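Local coordinates for mbDLG-3 protein (Monosiga brevicollis, PDB 6X1N) that probably binds short C-terminal peptides of partner proteins through this third PDZ domain of a longer Dlg-like protein, whose family is also associated with protein kinase binding, at residues I61-G66 against T90-A95; G37-R42 against P97-L102; T7-K12 against D86-L91. All blocks are in the same frame, centred on the assembly; numbering follows the deposited sequence.

All three contacts build one small PDZ domain around a curled antiparallel sheet. Along the chain the order is 7-12, 37-42, 61-66, 86-91 overlapping 90-95, and 97-102, so strand 88-95 is the hub: its first half pairs with strand 6-11 in contact 3, and contact 1, whose centre lies about 10 Å away, pairs it with strand 59-64. Contact 2 brings helix 97-102, directly after that strand, onto strand 38-43, another neighbour of 59-64; its centre is about 13 Å from contact 1 and about 20 Å from contact 3. The last strand thus joins 6-11 to 59-64, and the helix that follows covers part of 38-43.

Contact 1 of 3, residues I61-G66 against T90-A95; sequences ILSMNG and TLNLTA
The carboxamide of Asn-92 has Ser-63 OG over one face, displaced toward the CB end at 3.5 Å from Asn-92 CG, while Thr-7 of the next strand lies on the opposite side of that plane. The Asn-65 carboxamide is used differently: its OD1 takes the backbone N-H of Thr-90 (OD1 to N 2.8 Å) in a nearly straight bond of 168°, the donor somewhat tilted from the plane of the C=O, and its ND2 makes a weak bond to Val-88 O, which should limit rotation of the amide. Asn-65 N returns a bond to Thr-90 O. These pairs close the end of an antiparallel alignment between strands 59-64 and 88-95 of the PDZ sheet, in which residues 61-64 and 90-95 run 175° apart in direction. Its register slips by one at a classic beta bulge, where Leu-62 and Ser-63 both face Asn-92: Leu-62 N reaches Asn-92 O at 2.8 Å, and Asn-92 N reaches Ser-63 O at 3.1 Å. On the buried face Leu-91 CD2 touches two partners, Ile-61 CG2 at 3.8 Å and Met-64 CE at 3.7 Å. With CG anti to the backbone N (chi1 179°), Met-64 runs beside Leu-91, and the bend at chi3 brings its methyl there. Ile-61 CG1 lies alongside Leu-93 CD2. On the other face a water bonds Ser-63 OG at 3.0 Å and donates weakly to Thr-90 O.

Contact 2 of 3, residues G37-R42 against P97-L102; sequences GIFISR and PGMYDL
Phe-39 and Tyr-100 run antiparallel to one another, their ring planes 30° apart and displaced so that little of one ring lies over the other (centroids 5.8 Å apart). They join strand 38-43 of the PDZ sheet to helix 97-102, an addition after the last strand that recalls the extra C-terminal helix of PSD-95 PDZ3; the axes of residues 38-42 and 97-102 cross at -79°, close to perpendicular. Contact between the two rings is closest from Phe-39 CD2 to Tyr-100 CD1, at 3.7 Å, and Tyr-100 CA lies over one face of the phenylalanine. Gly-37 O sits in the plane of the same ring, at its edge. Met-99 crosses Phe-39 at about a right angle: a chi1 of -176° extends its CG away from its own N to within 3.4 Å of Phe-39 CZ, before bends at chi2 and chi3 turn the thioether away. Thus Phe-39 meets two consecutive residues of the helix. No hydrogen bond links the two segments. The polar end of Tyr-100 is held from elsewhere, by Glu-57 OE2, while its ring passes Ile-40 O (CE1 to O 3.6 Å) and its OH stands 3.4 Å from Ser-41 CA.

Contact 3 of 3, residues T7-K12 against D86-L91; sequences TVTLYK and DGVMTL
Val-8 and Leu-91 exchange two backbone hydrogen bonds, Val-8 N to Leu-91 O at 3.0 Å and Leu-91 N to Val-8 O at 2.8 Å. Leu-10 and Met-89 do the same, with Leu-10 N to Met-89 O at 2.7 Å and Met-89 N answering Leu-10 O, so every backbone N and O of these four residues that points across the gap is matched. Between and beyond them, Thr-9 with Thr-90 and Tyr-11 with Val-88 form non-hydrogen-bonded pairs, completing the antiparallel pairing of strands 6-11 and 88-95, the first and last strands of the PDZ sheet. Several carbonyls also receive a CA-H: Met-89 O has Thr-9 CA at 3.3 Å besides its N-H donor. Gly-87 O likewise serves two, the N-H of Lys-12 (O to N 2.8 Å) and the CA-H of Tyr-11. Gly-87 adopts positive phi (74°) within the turn that precedes the strand. There Asp-86 OD1 accepts from Val-88 N, an Asx turn, although the donor stands 49° out of the carboxylate plane. On the outer face Thr-9 OG1 and Thr-90 OG1 share a weak bond at 3.4 Å; a chi1 of -60° at Thr-90, and a like value at Thr-9, turns each hydroxyl toward the other residue. A valine in place of Thr-90 would probably leave the Thr-9 hydroxyl without this mate. On the inner face Leu-10 CD1 meets Leu-91 CD1 at 4.0 Å, and Leu-10 continues onto Phe-19 and Ala-48. Five backbone bonds, against one weak side-chain bond, suggest that pairing here depends chiefly on the main chain, with apolar side chains inward and weakly bonded hydroxyls outward.

Contact 1 of 3, residues I61-G66 against T90-A95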
ATOM      1  N   ILE A  61      -3.401   2.044  -0.180  1.00  6.08           N
ATOM      2  CA  ILE A  61      -2.307   2.805  -0.768  1.00  6.78           C
ATOM      3  C   ILE A  61      -2.898   3.534  -1.968  1.00  7.15           C
ATOM      4  O   ILE A  61      -3.079   2.951  -3.037  1.00  7.40           O
ATOM      5  CB  ILE A  61      -1.138   1.916  -1.190  1.00  7.34           C
ATOM      6  CG1 ILE A  61      -0.693   0.978  -0.062  1.00  7.73           C
ATOM      7  CG2 ILE A  61       0.016   2.800  -1.637  1.00  9.14           C
ATOM      8  CD1 ILE A  61       0.516   0.103  -0.446  1.00  8.87           C
ATOM      9  N   LEU A  62      -3.194   4.821  -1.798  1.00  7.29           N
ATOM     10  CA  LEU A  62      -3.791   5.590  -2.887  1.00  7.78           C
ATOM     11  C   LEU A  62      -2.764   5.899  -3.967  1.00  8.42           C
ATOM     12  O   LEU A  62      -3.085   5.907  -5.165  1.00  8.30           O
ATOM     13  CB  LEU A  62      -4.412   6.874  -2.345  1.00  9.61           C
ATOM     14  CG  LEU A  62      -5.577   6.651  -1.378  1.00  9.57           C
ATOM     15  CD1 LEU A  62      -5.925   7.936  -0.616  1.00 12.73           C
ATOM     16  CD2 LEU A  62      -6.798   6.123  -2.113  1.00 12.93           C
ATOM     17  N   SER A  63      -1.520   6.155  -3.571  1.00  8.54           N
ATOM     18  CA  SER A  63      -0.460   6.388  -4.537  1.00  8.48           C
ATOM     19  C   SER A  63       0.862   5.975  -3.918  1.00  7.58           C
ATOM     20  O   SER A  63       1.010   5.930  -2.692  1.00  8.80           O
ATOM     21  CB  SER A  63      -0.422   7.856  -4.973  1.00 11.40           C
ATOM     22  OG  SER A  63      -0.174   8.694  -3.864  1.00 13.49           O
ATOM     23  N   MET A  64       1.822   5.669  -4.786  1.00  9.12           N
ATOM     24  CA  MET A  64       3.166   5.312  -4.367  1.00 10.49           C
ATOM     25  C   MET A  64       4.137   5.889  -5.379  1.00 10.76           C
ATOM     26  O   MET A  64       3.999   5.644  -6.579  1.00  9.93           O
ATOM     27  CB  MET A  64       3.333   3.793  -4.323  1.00  9.61           C
ATOM     28  CG  MET A  64       4.720   3.347  -3.906  1.00 10.64           C
ATOM     29  SD  MET A  64       4.980   1.567  -3.998  1.00 12.15           S
ATOM     30  CE  MET A  64       3.750   0.970  -2.832  1.00 11.22           C
ATOM     31  N   ASN A  65       5.107   6.662  -4.898  1.00 11.06           N
ATOM     32  CA  ASN A  65       6.137   7.235  -5.762  1.00 12.91           C
ATOM     33  C   ASN A  65       5.525   7.973  -6.949  1.00 14.43           C
ATOM     34  O   ASN A  65       5.967   7.840  -8.089  1.00 16.20           O
ATOM     35  CB  ASN A  65       7.157   6.181  -6.196  1.00 12.87           C
ATOM     36  CG  ASN A  65       8.055   5.756  -5.057  1.00 12.73           C
ATOM     37  OD1 ASN A  65       8.063   6.393  -4.007  1.00 15.99           O
ATOM     38  ND2 ASN A  65       8.817   4.695  -5.253  1.00 15.04           N
ATOM     39  N   GLY A  66       4.482   8.750  -6.670  1.00 15.10           N
ATOM     40  CA  GLY A  66       3.822   9.541  -7.688  1.00 17.26           C
ATOM     41  C   GLY A  66       2.866   8.791  -8.592  1.00 19.44           C
ATOM     42  O   GLY A  66       2.259   9.418  -9.469  1.00 22.15           O
ATOM     43  N   THR A  90       7.524   6.850  -1.298  1.00 11.07           N
ATOM     44  CA  THR A  90       6.561   7.796  -0.754  1.00 11.69           C
ATOM     45  C   THR A  90       5.173   7.213  -0.973  1.00 12.33           C
ATOM     46  O   THR A  90       4.882   6.688  -2.051  1.00 14.08           O
ATOM     47  CB  THR A  90       6.698   9.173  -1.398  1.00 14.68           C
ATOM     48  OG1 THR A  90       8.017   9.680  -1.145  1.00 20.46           O
ATOM     49  CG2 THR A  90       5.689  10.131  -0.791  1.00 22.74           C
ATOM     50  N   LEU A  91       4.337   7.279   0.061  1.00 10.84           N
ATOM     51  CA  LEU A  91       3.013   6.674   0.062  1.00 11.04           C
ATOM     52  C   LEU A  91       1.982   7.705   0.482  1.00 10.94           C
ATOM     53  O   LEU A  91       2.232   8.507   1.387  1.00 12.43           O
ATOM     54  CB  LEU A  91       2.942   5.554   1.100  1.00 11.96           C
ATOM     55  CG  LEU A  91       3.897   4.379   0.933  1.00 10.95           C
ATOM     56  CD1 LEU A  91       3.913   3.570   2.218  1.00 16.61           C
ATOM     57  CD2 LEU A  91       3.472   3.515  -0.226  1.00 16.40           C
ATOM     58  N   ASN A  92       0.817   7.671  -0.157  1.00  9.37           N
ATOM     59  CA  ASN A  92      -0.390   8.302   0.354  1.00  9.54           C
ATOM     60  C   ASN A  92      -1.295   7.178   0.821  1.00  8.65           C
ATOM     61  O   ASN A  92      -1.684   6.322   0.013  1.00  9.48           O
ATOM     62  CB  ASN A  92      -1.106   9.102  -0.730  1.00 12.99           C
ATOM     63  CG  ASN A  92      -0.571  10.498  -0.876  1.00 19.53           C
ATOM     64  OD1 ASN A  92       0.637  10.711  -0.935  1.00 27.83           O
ATOM     65  ND2 ASN A  92      -1.475  11.471  -0.933  1.00 23.19           N
ATOM     66  N   LEU A  93      -1.603   7.166   2.114  1.00  8.21           N
ATOM     67  CA  LEU A  93      -2.303   6.073   2.770  1.00  7.71           C
ATOM     68  C   LEU A  93      -3.536   6.599   3.483  1.00  7.00           C
ATOM     69  O   LEU A  93      -3.543   7.717   4.009  1.00  9.23           O
ATOM     70  CB  LEU A  93      -1.415   5.471   3.870  1.00  9.29           C
ATOM     71  CG  LEU A  93      -0.078   4.894   3.424  1.00  8.38           C
ATOM     72  CD1 LEU A  93       0.772   4.528   4.628  1.00 10.79           C
ATOM     73  CD2 LEU A  93      -0.277   3.679   2.548  1.00 11.72           C
ATOM     74  N   THR A  94      -4.569   5.772   3.553  1.00  6.95           N
ATOM     75  CA  THR A  94      -5.681   6.054   4.451  1.00  7.42           C
ATOM     76  C   THR A  94      -6.334   4.738   4.848  1.00  7.78           C
ATOM     77  O   THR A  94      -6.415   3.815   4.035  1.00  8.15           O
ATOM     78  CB  THR A  94      -6.682   7.029   3.807  1.00  8.91           C
ATOM     79  OG1 THR A  94      -7.550   7.580   4.811  1.00 10.37           O
ATOM     80  CG2 THR A  94      -7.498   6.343   2.712  1.00 10.77           C
ATOM     81  N   ALA A  95      -6.742   4.629   6.107  1.00  7.70           N
ATOM     82  CA  ALA A  95      -7.391   3.403   6.545  1.00  8.41           C
ATOM     83  C   ALA A  95      -8.700   3.238   5.793  1.00  9.92           C
ATOM     84  O   ALA A  95      -9.482   4.183   5.672  1.00 13.84           O
ATOM     85  CB  ALA A  95      -7.652   3.456   8.053  1.00 10.13           C
TER
HETATM   86  O   HOH W   1       2.798   8.964  -3.316  1.00 13.90           O

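Contact 2 of 3, residues G37-R42 against P97-L102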
ATOM      1  N   GLY A  37      -8.370  -1.569  -5.598  1.00  8.36           N
ATOM      2  CA  GLY A  37      -7.422  -0.783  -4.834  1.00  9.33           C
ATOM      3  C   GLY A  37      -6.328  -1.649  -4.231  1.00  7.13           C
ATOM      4  O   GLY A  37      -6.453  -2.867  -4.086  1.00  8.85           O
ATOM      5  N   ILE A  38      -5.227  -0.998  -3.899  1.00  5.98           N
ATOM      6  CA  ILE A  38      -4.066  -1.647  -3.298  1.00  6.53           C
ATOM      7  C   ILE A  38      -4.104  -1.394  -1.801  1.00  6.47           C
ATOM      8  O   ILE A  38      -4.380  -0.269  -1.366  1.00  6.83           O
ATOM      9  CB  ILE A  38      -2.776  -1.071  -3.906  1.00  6.23           C
ATOM     10  CG1 ILE A  38      -2.740  -1.308  -5.422  1.00  7.94           C
ATOM     11  CG2 ILE A  38      -1.545  -1.662  -3.211  1.00  8.11           C
ATOM     12  CD1 ILE A  38      -2.874  -2.767  -5.808  1.00  8.26           C
ATOM     13  N   PHE A  39      -3.821  -2.428  -1.006  1.00  6.83           N
ATOM     14  CA  PHE A  39      -3.917  -2.356   0.447  1.00  6.14           C
ATOM     15  C   PHE A  39      -2.674  -2.904   1.125  1.00  6.66           C
ATOM     16  O   PHE A  39      -2.020  -3.810   0.607  1.00  8.26           O
ATOM     17  CB  PHE A  39      -5.142  -3.126   0.933  1.00  6.87           C
ATOM     18  CG  PHE A  39      -6.401  -2.383   0.695  1.00  7.37           C
ATOM     19  CD1 PHE A  39      -6.944  -2.312  -0.568  1.00  8.59           C
ATOM     20  CD2 PHE A  39      -7.008  -1.693   1.721  1.00  9.03           C
ATOM     21  CE1 PHE A  39      -8.082  -1.574  -0.794  1.00 10.41           C
ATOM     22  CE2 PHE A  39      -8.151  -0.970   1.498  1.00 10.36           C
ATOM     23  CZ  PHE A  39      -8.679  -0.898   0.252  1.00 10.27           C
ATOM     24  N   ILE A  40      -2.360  -2.354   2.293  1.00  6.98           N
ATOM     25  CA  ILE A  40      -1.351  -2.946   3.164  1.00  6.91           C
ATOM     26  C   ILE A  40      -1.971  -4.165   3.825  1.00  7.56           C
ATOM     27  O   ILE A  40      -2.998  -4.053   4.507  1.00  8.51           O
ATOM     28  CB  ILE A  40      -0.888  -1.939   4.219  1.00  7.66           C
ATOM     29  CG1 ILE A  40      -0.393  -0.645   3.567  1.00 11.44           C
ATOM     30  CG2 ILE A  40       0.141  -2.592   5.139  1.00  8.50           C
ATOM     31  CD1 ILE A  40       0.967  -0.683   3.031  1.00 15.53           C
ATOM     32  N   SER A  41      -1.363  -5.331   3.622  1.00  7.57           N
ATOM     33  CA  SER A  41      -1.868  -6.571   4.195  1.00  9.15           C
ATOM     34  C   SER A  41      -1.080  -7.070   5.402  1.00  8.81           C
ATOM     35  O   SER A  41      -1.546  -7.999   6.065  1.00 11.09           O
ATOM     36  CB  SER A  41      -1.925  -7.671   3.124  1.00 10.58           C
ATOM     37  OG  SER A  41      -0.653  -7.829   2.517  1.00  9.87           O
ATOM     38  N   ARG A  42       0.084  -6.494   5.707  1.00  7.22           N
ATOM     39  CA  ARG A  42       0.800  -6.913   6.907  1.00  6.59           C
ATOM     40  C   ARG A  42       1.892  -5.902   7.186  1.00  6.53           C
ATOM     41  O   ARG A  42       2.547  -5.422   6.262  1.00  7.54           O
ATOM     42  CB  ARG A  42       1.447  -8.291   6.686  1.00  8.11           C
ATOM     43  CG  ARG A  42       1.932  -8.983   7.936  1.00 10.06           C
ATOM     44  CD  ARG A  42       0.799  -9.539   8.764  1.00 13.55           C
ATOM     45  NE  ARG A  42       1.361 -10.362   9.833  1.00 18.00           N
ATOM     46  CZ  ARG A  42       1.266 -11.689   9.910  1.00 25.31           C
ATOM     47  NH1 ARG A  42       0.585 -12.372   9.001  1.00 22.00           N
ATOM     48  NH2 ARG A  42       1.833 -12.330  10.925  1.00 29.77           N
ATOM     49  N   PRO A  97     -11.258   0.298   6.057  1.00 10.34           N
ATOM     50  CA  PRO A  97     -11.648  -1.034   6.535  1.00 10.69           C
ATOM     51  C   PRO A  97     -12.751  -1.671   5.725  1.00  9.60           C
ATOM     52  O   PRO A  97     -12.769  -2.900   5.596  1.00 11.73           O
ATOM     53  CB  PRO A  97     -12.071  -0.775   7.990  1.00 13.11           C
ATOM     54  CG  PRO A  97     -12.453   0.664   8.020  1.00 13.50           C
ATOM     55  CD  PRO A  97     -11.520   1.348   7.060  1.00 11.10           C
ATOM     56  N   GLY A  98     -13.663  -0.878   5.162  1.00 10.54           N
ATOM     57  CA  GLY A  98     -14.736  -1.465   4.378  1.00 12.90           C
ATOM     58  C   GLY A  98     -14.214  -2.194   3.157  1.00 10.89           C
ATOM     59  O   GLY A  98     -14.535  -3.364   2.925  1.00 11.57           O
ATOM     60  N   MET A  99     -13.370  -1.522   2.371  1.00  9.52           N
ATOM     61  CA  MET A  99     -12.836  -2.164   1.176  1.00  9.18           C
ATOM     62  C   MET A  99     -11.883  -3.293   1.541  1.00  9.26           C
ATOM     63  O   MET A  99     -11.860  -4.332   0.873  1.00 10.01           O
ATOM     64  CB  MET A  99     -12.151  -1.140   0.274  1.00  9.07           C
ATOM     65  CG  MET A  99     -11.655  -1.734  -1.042  1.00 10.08           C
ATOM     66  SD  MET A  99     -13.001  -2.302  -2.129  1.00  9.76           S
ATOM     67  CE  MET A  99     -13.461  -0.764  -2.906  1.00 10.41           C
ATOM     68  N   TYR A 100     -11.093  -3.105   2.599  1.00  9.44           N
ATOM     69  CA  TYR A 100     -10.219  -4.183   3.051  1.00  9.55           C
ATOM     70  C   TYR A 100     -11.036  -5.422   3.402  1.00 11.49           C
ATOM     71  O   TYR A 100     -10.652  -6.545   3.055  1.00 11.86           O
ATOM     72  CB  TYR A 100      -9.373  -3.705   4.230  1.00 10.05           C
ATOM     73  CG  TYR A 100      -8.207  -4.615   4.570  1.00 10.67           C
ATOM     74  CD1 TYR A 100      -7.208  -4.873   3.642  1.00 10.20           C
ATOM     75  CD2 TYR A 100      -8.088  -5.187   5.835  1.00 10.95           C
ATOM     76  CE1 TYR A 100      -6.129  -5.698   3.951  1.00 10.54           C
ATOM     77  CE2 TYR A 100      -7.006  -6.009   6.154  1.00 11.80           C
ATOM     78  CZ  TYR A 100      -6.033  -6.256   5.211  1.00  9.79           C
ATOM     79  OH  TYR A 100      -4.960  -7.076   5.517  1.00 12.12           O
ATOM     80  N   ASP A 101     -12.178  -5.232   4.071  0.65 12.48           N
ATOM     81  CA  ASP A 101     -13.044  -6.362   4.396  0.65 14.45           C
ATOM     82  C   ASP A 101     -13.655  -6.985   3.149  0.65 14.64           C
ATOM     83  O   ASP A 101     -13.875  -8.201   3.110  0.65 15.24           O
ATOM     84  CB  ASP A 101     -14.147  -5.927   5.357  0.65 15.13           C
ATOM     85  CG  ASP A 101     -15.070  -7.072   5.733  0.65 17.93           C
ATOM     86  OD1 ASP A 101     -14.661  -7.911   6.561  0.65 23.60           O
ATOM     87  OD2 ASP A 101     -16.198  -7.129   5.202  0.65 23.87           O
ATOM     88  N   LEU A 102     -13.944  -6.177   2.128  1.00 12.61           N
ATOM     89  CA  LEU A 102     -14.490  -6.727   0.895  1.00 15.04           C
ATOM     90  C   LEU A 102     -13.498  -7.671   0.229  1.00 13.74           C
ATOM     91  O   LEU A 102     -13.902  -8.668  -0.381  1.00 16.22           O
ATOM     92  CB  LEU A 102     -14.907  -5.601  -0.049  1.00 13.30           C
ATOM     93  CG  LEU A 102     -15.670  -6.030  -1.299  1.00 14.27           C
ATOM     94  CD1 LEU A 102     -16.946  -6.775  -0.915  1.00 18.59           C
ATOM     95  CD2 LEU A 102     -15.992  -4.826  -2.172  1.00 15.11           C
TER

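Contact 3 of 3, residues T7-K12 against D86-L91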
ATOM      1  N   THR A   7       0.755  10.909   4.580  1.00 10.79           N
ATOM      2  CA  THR A   7       1.792  10.940   3.558  1.00 12.75           C
ATOM      3  C   THR A   7       3.078  10.534   4.259  1.00 10.94           C
ATOM      4  O   THR A   7       3.536  11.224   5.175  1.00 13.04           O
ATOM      5  CB  THR A   7       1.908  12.328   2.931  1.00 15.20           C
ATOM      6  OG1 THR A   7       0.664  12.672   2.304  1.00 19.51           O
ATOM      7  CG2 THR A   7       2.990  12.320   1.876  1.00 24.85           C
ATOM      8  N   VAL A   8       3.632   9.399   3.861  1.00  9.45           N
ATOM      9  CA  VAL A   8       4.734   8.764   4.569  1.00 12.05           C
ATOM     10  C   VAL A   8       5.846   8.500   3.570  1.00 11.60           C
ATOM     11  O   VAL A   8       5.589   8.002   2.470  1.00 12.93           O
ATOM     12  CB  VAL A   8       4.275   7.437   5.205  1.00 11.40           C
ATOM     13  CG1 VAL A   8       5.428   6.760   5.922  1.00 14.01           C
ATOM     14  CG2 VAL A   8       3.108   7.680   6.159  1.00 13.85           C
ATOM     15  N   THR A   9       7.076   8.829   3.940  1.00 10.15           N
ATOM     16  CA  THR A   9       8.240   8.436   3.162  1.00 10.36           C
ATOM     17  C   THR A   9       8.979   7.359   3.934  1.00 10.47           C
ATOM     18  O   THR A   9       9.351   7.565   5.093  1.00 11.61           O
ATOM     19  CB  THR A   9       9.163   9.623   2.895  1.00 13.47           C
ATOM     20  OG1 THR A   9       8.469  10.586   2.096  1.00 16.21           O
ATOM     21  CG2 THR A   9      10.411   9.162   2.156  1.00 15.80           C
ATOM     22  N   LEU A  10       9.153   6.206   3.313  1.00  8.85           N
ATOM     23  CA  LEU A  10       9.899   5.108   3.897  1.00  9.98           C
ATOM     24  C   LEU A  10      11.214   4.952   3.160  1.00  9.57           C
ATOM     25  O   LEU A  10      11.277   5.127   1.939  1.00 11.32           O
ATOM     26  CB  LEU A  10       9.129   3.795   3.779  1.00  9.17           C
ATOM     27  CG  LEU A  10       7.743   3.729   4.423  1.00  9.45           C
ATOM     28  CD1 LEU A  10       7.143   2.358   4.164  1.00 10.77           C
ATOM     29  CD2 LEU A  10       7.822   4.003   5.911  1.00 10.44           C
ATOM     30  N   TYR A  11      12.253   4.605   3.902  0.53 10.40           N
ATOM     31  CA  TYR A  11      13.563   4.321   3.347  0.53 10.95           C
ATOM     32  C   TYR A  11      13.867   2.845   3.572  0.53 11.25           C
ATOM     33  O   TYR A  11      13.667   2.331   4.677  0.53 12.00           O
ATOM     34  CB  TYR A  11      14.610   5.217   4.010  0.53 12.30           C
ATOM     35  CG  TYR A  11      16.027   4.803   3.745  0.53 11.49           C
ATOM     36  CD1 TYR A  11      16.521   4.732   2.453  0.53 11.08           C
ATOM     37  CD2 TYR A  11      16.878   4.490   4.793  0.53 11.90           C
ATOM     38  CE1 TYR A  11      17.828   4.346   2.210  0.53 10.84           C
ATOM     39  CE2 TYR A  11      18.182   4.113   4.564  0.53 10.30           C
ATOM     40  CZ  TYR A  11      18.650   4.042   3.271  0.53 10.51           C
ATOM     41  OH  TYR A  11      19.952   3.662   3.036  0.53 13.89           O
ATOM     42  N   LYS A  12      14.340   2.167   2.523  1.00 11.90           N
ATOM     43  CA  LYS A  12      14.471   0.713   2.568  1.00 13.04           C
ATOM     44  C   LYS A  12      15.367   0.262   3.715  1.00 13.95           C
ATOM     45  O   LYS A  12      15.079  -0.739   4.380  1.00 15.04           O
ATOM     46  CB  LYS A  12      14.994   0.215   1.223  1.00 16.16           C
ATOM     47  CG  LYS A  12      15.216  -1.275   1.153  1.00 18.56           C
ATOM     48  CD  LYS A  12      15.692  -1.684  -0.230  1.00 25.42           C
ATOM     49  CE  LYS A  12      15.726  -3.193  -0.365  1.00 28.31           C
ATOM     50  NZ  LYS A  12      16.192  -3.621  -1.713  1.00 35.32           N
ATOM     51  N   ASP A  86      16.460   3.427  -5.668  1.00 19.96           N
ATOM     52  CA  ASP A  86      17.107   4.343  -4.738  1.00 17.64           C
ATOM     53  C   ASP A  86      16.700   4.127  -3.284  1.00 21.60           C
ATOM     54  O   ASP A  86      17.113   4.906  -2.416  1.00 22.04           O
ATOM     55  CB  ASP A  86      16.875   5.803  -5.149  1.00 23.61           C
ATOM     56  CG  ASP A  86      15.407   6.187  -5.174  1.00 24.50           C
ATOM     57  OD1 ASP A  86      14.552   5.377  -4.754  1.00 20.59           O
ATOM     58  OD2 ASP A  86      15.108   7.320  -5.601  1.00 31.52           O
ATOM     59  N   GLY A  87      15.902   3.100  -2.995  1.00 18.19           N
ATOM     60  CA  GLY A  87      15.515   2.811  -1.627  1.00 17.74           C
ATOM     61  C   GLY A  87      14.500   3.748  -1.011  1.00 13.61           C
ATOM     62  O   GLY A  87      14.306   3.700   0.206  1.00 14.66           O
ATOM     63  N   VAL A  88      13.842   4.601  -1.793  1.00 13.04           N
ATOM     64  CA  VAL A  88      12.903   5.584  -1.266  1.00 13.56           C
ATOM     65  C   VAL A  88      11.504   5.252  -1.762  1.00 14.02           C
ATOM     66  O   VAL A  88      11.307   4.965  -2.951  1.00 15.75           O
ATOM     67  CB  VAL A  88      13.307   7.019  -1.645  1.00 17.46           C
ATOM     68  CG1 VAL A  88      12.315   8.007  -1.079  1.00 18.83           C
ATOM     69  CG2 VAL A  88      14.707   7.318  -1.129  1.00 18.72           C
ATOM     70  N   MET A  89      10.534   5.280  -0.853  1.00 10.99           N
ATOM     71  CA  MET A  89       9.141   5.034  -1.190  1.00 11.45           C
ATOM     72  C   MET A  89       8.283   6.093  -0.515  1.00 11.03           C
ATOM     73  O   MET A  89       8.305   6.216   0.714  1.00 13.18           O
ATOM     74  CB  MET A  89       8.725   3.644  -0.714  1.00 11.48           C
ATOM     75  CG  MET A  89       7.292   3.304  -1.048  1.00 10.91           C
ATOM     76  SD  MET A  89       6.704   1.808  -0.236  1.00 10.86           S
ATOM     77  CE  MET A  89       7.742   0.563  -1.002  1.00 11.59           C
ATOM     78  N   THR A  90       7.524   6.850  -1.298  1.00 11.07           N
ATOM     79  CA  THR A  90       6.561   7.796  -0.754  1.00 11.69           C
ATOM     80  C   THR A  90       5.173   7.213  -0.973  1.00 12.33           C
ATOM     81  O   THR A  90       4.882   6.688  -2.051  1.00 14.08           O
ATOM     82  CB  THR A  90       6.698   9.173  -1.398  1.00 14.68           C
ATOM     83  OG1 THR A  90       8.017   9.680  -1.145  1.00 20.46           O
ATOM     84  CG2 THR A  90       5.689  10.131  -0.791  1.00 22.74           C
ATOM     85  N   LEU A  91       4.337   7.279   0.061  1.00 10.84           N
ATOM     86  CA  LEU A  91       3.013   6.674   0.062  1.00 11.04           C
ATOM     87  C   LEU A  91       1.982   7.705   0.482  1.00 10.94           C
ATOM     88  O   LEU A  91       2.232   8.507   1.387  1.00 12.43           O
ATOM     89  CB  LEU A  91       2.942   5.554   1.100  1.00 11.96           C
ATOM     90  CG  LEU A  91       3.897   4.379   0.933  1.00 10.95           C
ATOM     91  CD1 LEU A  91       3.913   3.570   2.218  1.00 16.61           C
ATOM     92  CD2 LEU A  91       3.472   3.515  -0.226  1.00 16.40           C
TER